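Local coordinates for pleckstrin homology domain-containing family A member 8 (Homo sapiens, PDB 5KDI), which probably transfers simple glycosphingolipids between membranes, enclosing the lipid chains within the all-helical GLTP fold of its C-terminal domain, at residues P23-L28 with Q62-N67; A161-V164 with D168-K171; K108-E113 with E156-A161. The protein carries 2 engineered substitutions. One frame throughout, in Å; residues are numbered along the deposited sequence. Where two conformers were deposited one is given.

Contact 1: residues P23-L28 with Q62-N67; sequences PTEAFL and QKYITN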
loop_
_atom_site.group_PDB
_atom_site.type_symbol
_atom_site.label_atom_id
_atom_site.label_comp_id
_atom_site.label_asym_id
_atom_site.label_seq_id
_atom_site.Cartn_x
_atom_site.Cartn_y
_atom_site.Cartn_z
ATOM N N PRO A 23 -2.545 12.918 -6.973
ATOM C CA PRO A 23 -1.656 12.853 -8.155
ATOM C C PRO A 23 -1.263 11.390 -8.464
ATOM O O PRO A 23 -0.740 10.665 -7.574
ATOM C CB PRO A 23 -0.436 13.677 -7.714
ATOM C CG PRO A 23 -0.933 14.565 -6.659
ATOM C CD PRO A 23 -1.986 13.800 -5.926
ATOM N N THR A 24 -1.377 11.011 -9.736
ATOM C CA THR A 24 -1.179 9.604 -10.107
ATOM C C THR A 24 0.251 9.103 -9.897
ATOM O O THR A 24 0.425 8.082 -9.266
ATOM C CB THR A 24 -1.542 9.435 -11.583
ATOM O OG1 THR A 24 -2.910 9.904 -11.751
ATOM C CG2 THR A 24 -1.402 7.968 -12.064
ATOM N N GLU A 25 1.262 9.798 -10.461
ATOM C CA GLU A 25 2.643 9.277 -10.385
ATOM C C GLU A 25 3.124 9.181 -8.963
ATOM O O GLU A 25 3.737 8.190 -8.570
ATOM C CB GLU A 25 3.664 10.051 -11.230
ATOM C CG GLU A 25 3.347 10.246 -12.700
ATOM C CD GLU A 25 4.560 10.878 -13.487
ATOM O OE1 GLU A 25 5.707 10.983 -12.932
ATOM O OE2 GLU A 25 4.347 11.325 -14.657
ATOM N N ALA A 26 2.901 10.224 -8.175
ATOM C CA ALA A 26 3.377 10.218 -6.792
ATOM C C ALA A 26 2.746 9.104 -5.960
ATOM O O ALA A 26 3.417 8.439 -5.166
ATOM C CB ALA A 26 3.194 11.587 -6.133
ATOM N N PHE A 27 1.451 8.895 -6.127
ATOM C CA PHE A 27 0.773 7.810 -5.448
ATOM C C PHE A 27 1.386 6.463 -5.797
ATOM O O PHE A 27 1.627 5.636 -4.924
ATOM C CB PHE A 27 -0.738 7.888 -5.702
ATOM C CG PHE A 27 -1.507 6.841 -4.937
ATOM C CD1 PHE A 27 -1.977 7.146 -3.668
ATOM C CD2 PHE A 27 -1.772 5.612 -5.461
ATOM C CE1 PHE A 27 -2.682 6.235 -2.945
ATOM C CE2 PHE A 27 -2.530 4.675 -4.740
ATOM C CZ PHE A 27 -2.957 4.999 -3.494
ATOM N N LEU A 28 1.570 6.207 -7.098
ATOM C CA LEU A 28 2.085 4.923 -7.545
ATOM C C LEU A 28 3.524 4.729 -7.025
ATOM O O LEU A 28 3.940 3.608 -6.711
ATOM C CB LEU A 28 1.972 4.777 -9.031
ATOM C CG LEU A 28 0.525 4.720 -9.590
ATOM C CD1 LEU A 28 0.601 4.614 -11.109
ATOM C CD2 LEU A 28 -0.251 3.542 -9.018
ATOM N N GLN A 62 -0.408 1.968 -17.080
ATOM C CA GLN A 62 -0.735 1.727 -18.472
ATOM C C GLN A 62 -1.840 2.657 -18.985
ATOM O O GLN A 62 -1.811 3.058 -20.126
ATOM C CB GLN A 62 -1.150 0.277 -18.699
ATOM C CG GLN A 62 -0.026 -0.669 -18.799
ATOM C CD GLN A 62 -0.476 -2.178 -18.877
ATOM O OE1 GLN A 62 -1.653 -2.586 -18.590
ATOM N NE2 GLN A 62 0.494 -3.007 -19.226
ATOM N N LYS A 63 -2.836 2.952 -18.159
ATOM C CA LYS A 63 -3.867 3.887 -18.540
ATOM C C LYS A 63 -3.261 5.330 -18.474
ATOM O O LYS A 63 -3.477 6.131 -19.393
ATOM C CB LYS A 63 -5.118 3.784 -17.664
ATOM C CG LYS A 63 -5.905 2.479 -17.844
ATOM C CD LYS A 63 -6.312 2.214 -19.259
ATOM C CE LYS A 63 -7.341 1.097 -19.398
ATOM N NZ LYS A 63 -8.800 1.572 -19.166
ATOM N N TYR A 64 -2.592 5.636 -17.387
ATOM C CA TYR A 64 -2.023 6.960 -17.155
ATOM C C TYR A 64 -1.226 7.463 -18.373
ATOM O O TYR A 64 -1.458 8.596 -18.878
ATOM C CB TYR A 64 -1.132 6.952 -15.920
ATOM C CG TYR A 64 -0.349 8.208 -15.723
ATOM C CD1 TYR A 64 -0.981 9.418 -15.520
ATOM C CD2 TYR A 64 1.030 8.161 -15.638
ATOM C CE1 TYR A 64 -0.247 10.586 -15.316
ATOM C CE2 TYR A 64 1.760 9.332 -15.442
ATOM C CZ TYR A 64 1.117 10.528 -15.263
ATOM O OH TYR A 64 1.821 11.688 -15.052
ATOM N N ILE A 65 -0.272 6.621 -18.827
ATOM C CA ILE A 65 0.688 7.020 -19.855
ATOM C C ILE A 65 0.064 7.281 -21.236
ATOM O O ILE A 65 0.656 7.925 -22.125
ATOM C CB ILE A 65 1.880 6.046 -19.990
ATOM C CG1 ILE A 65 1.434 4.659 -20.501
ATOM C CG2 ILE A 65 2.700 6.015 -18.704
ATOM C CD1 ILE A 65 2.629 3.707 -20.707
ATOM N N THR A 66 -1.158 6.800 -21.382
ATOM C CA THR A 66 -1.939 6.995 -22.574
ATOM C C THR A 66 -2.323 8.488 -22.788
ATOM O O THR A 66 -2.552 8.930 -23.954
ATOM C CB THR A 66 -3.151 6.049 -22.302
ATOM O OG1 THR A 66 -3.127 4.939 -23.187
ATOM C CG2 THR A 66 -4.487 6.734 -22.162
ATOM N N ASN A 67 -2.428 9.232 -21.675
ATOM C CA ASN A 67 -2.845 10.670 -21.707
ATOM C C ASN A 67 -2.579 11.339 -20.399
ATOM O O ASN A 67 -3.449 11.493 -19.571
ATOM C CB ASN A 67 -4.309 10.842 -22.171
ATOM C CG ASN A 67 -4.661 12.297 -22.531
ATOM O OD1 ASN A 67 -4.001 13.254 -22.104
ATOM N ND2 ASN A 67 -5.710 12.456 -23.341
HETATM O O HOH W 1 1.083 12.438 -11.755
#
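The ring of Tyr64 packs against Thr24 and Glu25 in a small, largely buried contact with one polar bond. It joins the first turn of helix 24-32 to the C-terminal end of helix 47-64 in the all-helical GLTP fold. Tyr64 carries its segment's whole share. Its CG is anti to the backbone N (chi1 171°), which sends the ring across to the other helix. The methyl CG2 of Thr24 lies over one ring face, 4.1 Å from the centroid, as a CH-pi contact. The threonine and tyrosine side chains run past one another head to tail. The hydroxyl OG1 of Thr24 takes no part here and bonds to Phe71 O.

Glu25 closes the phenol end. Its chain is extended beyond CG (chi2 -172°) and lies roughly perpendicular to that of Tyr64. Tyr64 OH donates to Glu25 OE2 at 2.6 Å, a short bond. OE2 lies in the plane of the ring, at its edge, and accepts the bond on its anti side, a little out of the carboxylate plane. The carboxylate is turned 77° from the ring. A water accepts from Glu25 N at 2.9 Å and donates only weakly to Tyr64 OH. The bond to OE2 fixes where the phenol oxygen sits.

A type I beta turn runs from Tyr64 to Asn67, with Asn67 N bonded to Tyr64 O at 3.0 Å. Around the contact, Thr24 also touches Ile77 of helix 74-83, Leu28 meets Leu100 of helix 93-115, and Phe27 reaches helices 93-115 and 172-202.

Contact 2: residues A161-V164 with D168-K171; sequences ALTV and DHQK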
loop_
_atom_site.group_PDB
_atom_site.type_symbol
_atom_site.label_atom_id
_atom_site.label_comp_id
_atom_site.label_asym_id
_atom_site.label_seq_id
_atom_site.Cartn_x
_atom_site.Cartn_y
_atom_site.Cartn_z
ATOM N N ALA A 161 15.609 -3.566 7.979
ATOM C CA ALA A 161 15.202 -3.331 6.599
ATOM C C ALA A 161 14.647 -1.917 6.357
ATOM O O ALA A 161 14.394 -1.546 5.216
ATOM C CB ALA A 161 14.183 -4.373 6.112
ATOM N N LEU A 162 14.445 -1.164 7.433
ATOM C CA LEU A 162 13.878 0.187 7.356
ATOM C C LEU A 162 14.889 1.302 7.657
ATOM O O LEU A 162 14.501 2.490 7.729
ATOM C CB LEU A 162 12.713 0.315 8.301
ATOM C CG LEU A 162 11.613 -0.736 8.061
ATOM C CD1 LEU A 162 10.660 -0.722 9.215
ATOM C CD2 LEU A 162 10.964 -0.505 6.713
ATOM N N THR A 163 16.152 0.939 7.788
ATOM C CA THR A 163 17.205 1.898 8.018
ATOM C C THR A 163 17.756 2.434 6.706
ATOM O O THR A 163 17.699 1.782 5.618
ATOM C CB THR A 163 18.339 1.287 8.790
ATOM O OG1 THR A 163 18.902 0.262 8.002
ATOM C CG2 THR A 163 17.941 0.798 10.213
ATOM N N VAL A 164 18.253 3.660 6.808
ATOM C CA VAL A 164 18.913 4.353 5.714
ATOM C C VAL A 164 20.443 4.032 5.729
ATOM O O VAL A 164 21.053 3.929 4.664
ATOM C CB VAL A 164 18.604 5.846 5.775
ATOM C CG1 VAL A 164 19.413 6.546 4.742
ATOM C CG2 VAL A 164 17.113 6.105 5.535
ATOM N N ASP A 168 21.620 1.731 12.176
ATOM C CA ASP A 168 20.812 2.857 12.696
ATOM C C ASP A 168 19.818 2.380 13.730
ATOM O O ASP A 168 19.475 3.152 14.644
ATOM C CB ASP A 168 20.114 3.673 11.596
ATOM C CG ASP A 168 21.036 4.704 10.939
ATOM O OD1 ASP A 168 22.203 4.952 11.440
ATOM O OD2 ASP A 168 20.571 5.329 9.899
ATOM N N HIS A 169 19.315 1.139 13.554
ATOM C CA HIS A 169 18.234 0.623 14.412
ATOM C C HIS A 169 18.627 0.417 15.870
ATOM O O HIS A 169 17.743 0.282 16.750
ATOM C CB HIS A 169 17.620 -0.626 13.829
ATOM C CG HIS A 169 18.593 -1.786 13.728
ATOM N ND1 HIS A 169 18.529 -2.885 14.541
ATOM C CD2 HIS A 169 19.668 -1.979 12.890
ATOM C CE1 HIS A 169 19.525 -3.729 14.221
ATOM N NE2 HIS A 169 20.213 -3.187 13.197
ATOM N N GLN A 170 19.944 0.414 16.122
ATOM C CA GLN A 170 20.451 0.303 17.470
ATOM C C GLN A 170 20.639 1.652 18.162
ATOM O O GLN A 170 21.177 1.709 19.281
ATOM C CB GLN A 170 21.799 -0.426 17.458
ATOM C CG GLN A 170 21.780 -1.798 16.826
ATOM C CD GLN A 170 23.165 -2.430 16.797
ATOM O OE1 GLN A 170 24.107 -1.865 16.214
ATOM N NE2 GLN A 170 23.301 -3.621 17.422
ATOM N N LYS A 171 20.196 2.732 17.513
ATOM C CA LYS A 171 20.188 4.066 18.114
ATOM C C LYS A 171 18.763 4.435 18.565
ATOM O O LYS A 171 17.782 4.190 17.814
ATOM C CB LYS A 171 20.682 5.071 17.081
ATOM C CG LYS A 171 21.970 4.652 16.397
ATOM C CD LYS A 171 22.272 5.655 15.294
ATOM C CE LYS A 171 23.579 5.394 14.586
ATOM N NZ LYS A 171 24.695 5.774 15.476
HETATM O O HOH W 2 17.979 4.961 9.230
#
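Asp168 begins the second segment by setting its CB against Thr163. The CB atom of Asp168 lies 3.9 Å from Thr163 CG2, and the two side chains meet at a slant. The carboxylate does not bond directly to the facing backbone. A water joins them instead: it donates to Asp168 OD2 at 2.7 Å and accepts from Val164 N at 2.8 Å. The same OD2 also takes a weak hydrogen bond from Lys165 N, so the oxygen gathers two donors near the start of the intervening turn.

His169 comes next. Thr163 CG2 sits 3.6 Å from His169 N and 3.9 Å from His169 CB, so the methyl rests on the junction between the two residues. Thr163 can offer this methyl because its OG1 turns the other way (chi1 64°) and bonds to Ala160 O. The His169 side chain packs back on helix 155-160: ring atoms meet Glu156 and Ala160, and CB meets Val159. The side chains of Thr163 and His169 both touch Phe174 of helix 172-202.

Both segments belong to the linker between helices 155-160 and 172-202 of the GLTP fold. Here the chain doubles back at the surface, and residues 168-170 form a short 3-10 turn. In 161-164, Leu162 belongs to the glycolipid pocket and touches the bound lipid, whereas the side chain of Thr163 is about 12 Å from it.

Gln170 CG lies 4.0 Å above one face of the His169 ring, offset toward the rim. Lys171 N bonds to Asp168 O at 3.0 Å, closing the 3-10 turn, and Lys171 takes the N-cap position of helix 172-202.

Contact 3: residues K108-E113 with E156-A161; sequences KGFLTE and EDFVAA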
loop_
_atom_site.group_PDB
_atom_site.type_symbol
_atom_site.label_atom_id
_atom_site.label_comp_id
_atom_site.label_asym_id
_atom_site.label_seq_id
_atom_site.Cartn_x
_atom_site.Cartn_y
_atom_site.Cartn_z
ATOM N N LYS A 108 -1.327 -0.219 6.263
ATOM C CA LYS A 108 -1.620 0.812 7.260
ATOM C C LYS A 108 -1.890 0.129 8.629
ATOM O O LYS A 108 -1.375 0.549 9.663
ATOM C CB LYS A 108 -2.756 1.719 6.840
ATOM C CG LYS A 108 -2.904 2.984 7.611
ATOM C CD LYS A 108 -3.951 3.919 7.132
ATOM C CE LYS A 108 -5.314 3.436 7.489
ATOM N NZ LYS A 108 -5.623 3.752 8.934
ATOM N N GLY A 109 -2.713 -0.949 8.605
ATOM C CA GLY A 109 -3.065 -1.654 9.837
ATOM C C GLY A 109 -1.830 -2.250 10.494
ATOM O O GLY A 109 -1.657 -2.175 11.701
ATOM N N PHE A 110 -0.995 -2.913 9.698
ATOM C CA PHE A 110 0.195 -3.553 10.189
ATOM C C PHE A 110 1.173 -2.503 10.775
ATOM O O PHE A 110 1.669 -2.662 11.875
ATOM C CB PHE A 110 0.875 -4.253 9.010
ATOM C CG PHE A 110 2.303 -4.679 9.302
ATOM C CD1 PHE A 110 2.660 -5.568 10.369
ATOM C CD2 PHE A 110 3.340 -4.195 8.525
ATOM C CE1 PHE A 110 3.981 -5.892 10.607
ATOM C CE2 PHE A 110 4.647 -4.532 8.751
ATOM C CZ PHE A 110 4.992 -5.390 9.779
ATOM N N LEU A 111 1.387 -1.406 10.065
ATOM C CA LEU A 111 2.335 -0.402 10.532
ATOM C C LEU A 111 1.819 0.358 11.746
ATOM O O LEU A 111 2.606 0.773 12.594
ATOM C CB LEU A 111 2.712 0.564 9.418
ATOM C CG LEU A 111 3.537 0.005 8.275
ATOM C CD1 LEU A 111 3.701 1.091 7.186
ATOM C CD2 LEU A 111 4.915 -0.474 8.747
ATOM N N THR A 112 0.492 0.495 11.850
ATOM C CA THR A 112 -0.117 1.072 13.075
ATOM C C THR A 112 0.153 0.205 14.287
ATOM O O THR A 112 0.507 0.730 15.320
ATOM C CB THR A 112 -1.643 1.346 12.897
ATOM O OG1 THR A 112 -1.841 2.224 11.772
ATOM C CG2 THR A 112 -2.321 1.868 14.167
ATOM N N GLU A 113 0.016 -1.121 14.172
ATOM C CA GLU A 113 0.363 -2.023 15.279
ATOM C C GLU A 113 1.812 -1.810 15.702
ATOM O O GLU A 113 2.115 -1.716 16.891
ATOM C CB GLU A 113 0.179 -3.490 14.877
ATOM C CG GLU A 113 -1.235 -3.946 14.782
ATOM C CD GLU A 113 -1.741 -4.698 16.011
ATOM O OE1 GLU A 113 -0.956 -5.244 16.852
ATOM O OE2 GLU A 113 -2.955 -4.707 16.142
ATOM N N GLU A 156 13.877 -7.246 14.990
ATOM C CA GLU A 156 15.174 -6.694 14.624
ATOM C C GLU A 156 15.469 -6.703 13.108
ATOM O O GLU A 156 16.009 -5.756 12.589
ATOM C CB GLU A 156 16.283 -7.402 15.372
ATOM C CG GLU A 156 17.633 -6.775 15.105
ATOM C CD GLU A 156 18.729 -7.257 16.043
ATOM O OE1 GLU A 156 18.438 -8.010 17.013
ATOM O OE2 GLU A 156 19.895 -6.862 15.804
ATOM N N ASP A 157 15.147 -7.791 12.427
ATOM C CA ASP A 157 15.349 -7.879 10.988
ATOM C C ASP A 157 14.410 -6.941 10.279
ATOM O O ASP A 157 14.784 -6.363 9.219
ATOM C CB ASP A 157 15.172 -9.330 10.454
ATOM C CG ASP A 157 16.381 -10.220 10.751
ATOM O OD1 ASP A 157 17.388 -9.736 11.337
ATOM O OD2 ASP A 157 16.312 -11.421 10.413
ATOM N N PHE A 158 13.177 -6.809 10.808
ATOM C CA PHE A 158 12.227 -5.895 10.235
ATOM C C PHE A 158 12.737 -4.437 10.298
ATOM O O PHE A 158 12.846 -3.769 9.297
ATOM C CB PHE A 158 10.876 -6.008 10.944
ATOM C CG PHE A 158 9.862 -5.039 10.439
ATOM C CD1 PHE A 158 9.311 -5.182 9.169
ATOM C CD2 PHE A 158 9.419 -4.008 11.247
ATOM C CE1 PHE A 158 8.364 -4.284 8.683
ATOM C CE2 PHE A 158 8.440 -3.121 10.784
ATOM C CZ PHE A 158 7.941 -3.235 9.499
ATOM N N VAL A 159 13.101 -3.963 11.476
ATOM C CA VAL A 159 13.562 -2.595 11.555
ATOM C C VAL A 159 14.892 -2.408 10.803
ATOM O O VAL A 159 15.152 -1.310 10.253
ATOM C CB VAL A 159 13.630 -2.081 12.993
ATOM C CG1 VAL A 159 12.230 -2.016 13.592
ATOM C CG2 VAL A 159 14.578 -2.931 13.835
ATOM N N ALA A 160 15.764 -3.420 10.795
ATOM C CA ALA A 160 17.014 -3.317 10.023
ATOM C C ALA A 160 16.719 -3.034 8.503
ATOM O O ALA A 160 17.516 -2.397 7.822
ATOM C CB ALA A 160 17.830 -4.599 10.172
ATOM N N ALA A 161 15.609 -3.566 7.979
ATOM C CA ALA A 161 15.202 -3.331 6.599
ATOM C C ALA A 161 14.647 -1.917 6.357
ATOM O O ALA A 161 14.394 -1.546 5.216
ATOM C CB ALA A 161 14.183 -4.373 6.112
#
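Phe110 and Phe158 meet ring to ring, each reaching out from its own helix. Phe110 turns its edge toward the face of Phe158 in an offset edge-to-face pair. The centroids are 5.3 Å apart and the planes stand at 72°. The nearest atoms are Phe110 CE2 and Phe158 CZ, at 3.6 Å. Leu111 adds a looser touch: its CD2 methyl comes to 4.2 Å from Phe158 CZ, at the edge of that ring.

The backbones are far apart, with 12.3 Å between the CA atoms of Phe110 and Phe158. Both rings reach inward by holding CG anti to the backbone N (chi1 166° in Phe110, 177° in Phe158). The pair joins helix 93-115 to helix 155-160 in the interior of the GLTP fold, which encloses lipid chains between its helices. The side chain of Phe110 is about 4 Å from the bound glycolipid.

Further out, Ala124 and Leu125 of helix 121-131 pack on Phe110. Phe158 touches Ile121 and also Leu41 of helix 35-41. Leu111 packs on Phe4 and on Tyr185 and Leu186 of helix 172-202. Along helix 93-115, Lys108 O accepts from both Thr112 N and Thr112 OG1, which arrive from opposite faces of its carbonyl plane.

Contact 3 is buried throughout, and contact 1 is buried apart from the exposed Glu25. They lie on opposite sides of the chain's centre, 28 Å apart between centres. Each joins two helices, yet their chemistry differs. Contact 1 combines a methyl-on-ring touch with a phenol-carboxylate bond, while contact 3 is wholly apolar and close to the lipid. Contact 2 is the surface member, within a single linker, and its polar link runs through water. Contacts 2 and 3 share Ala161 and touch directly: His169 CB lies 3.8 Å from Val159 CG2. Helix 155-160 meets helix 93-115 through Phe158 and the linker through Glu156, Val159 and Ala160. Contact 1 touches neither of the others.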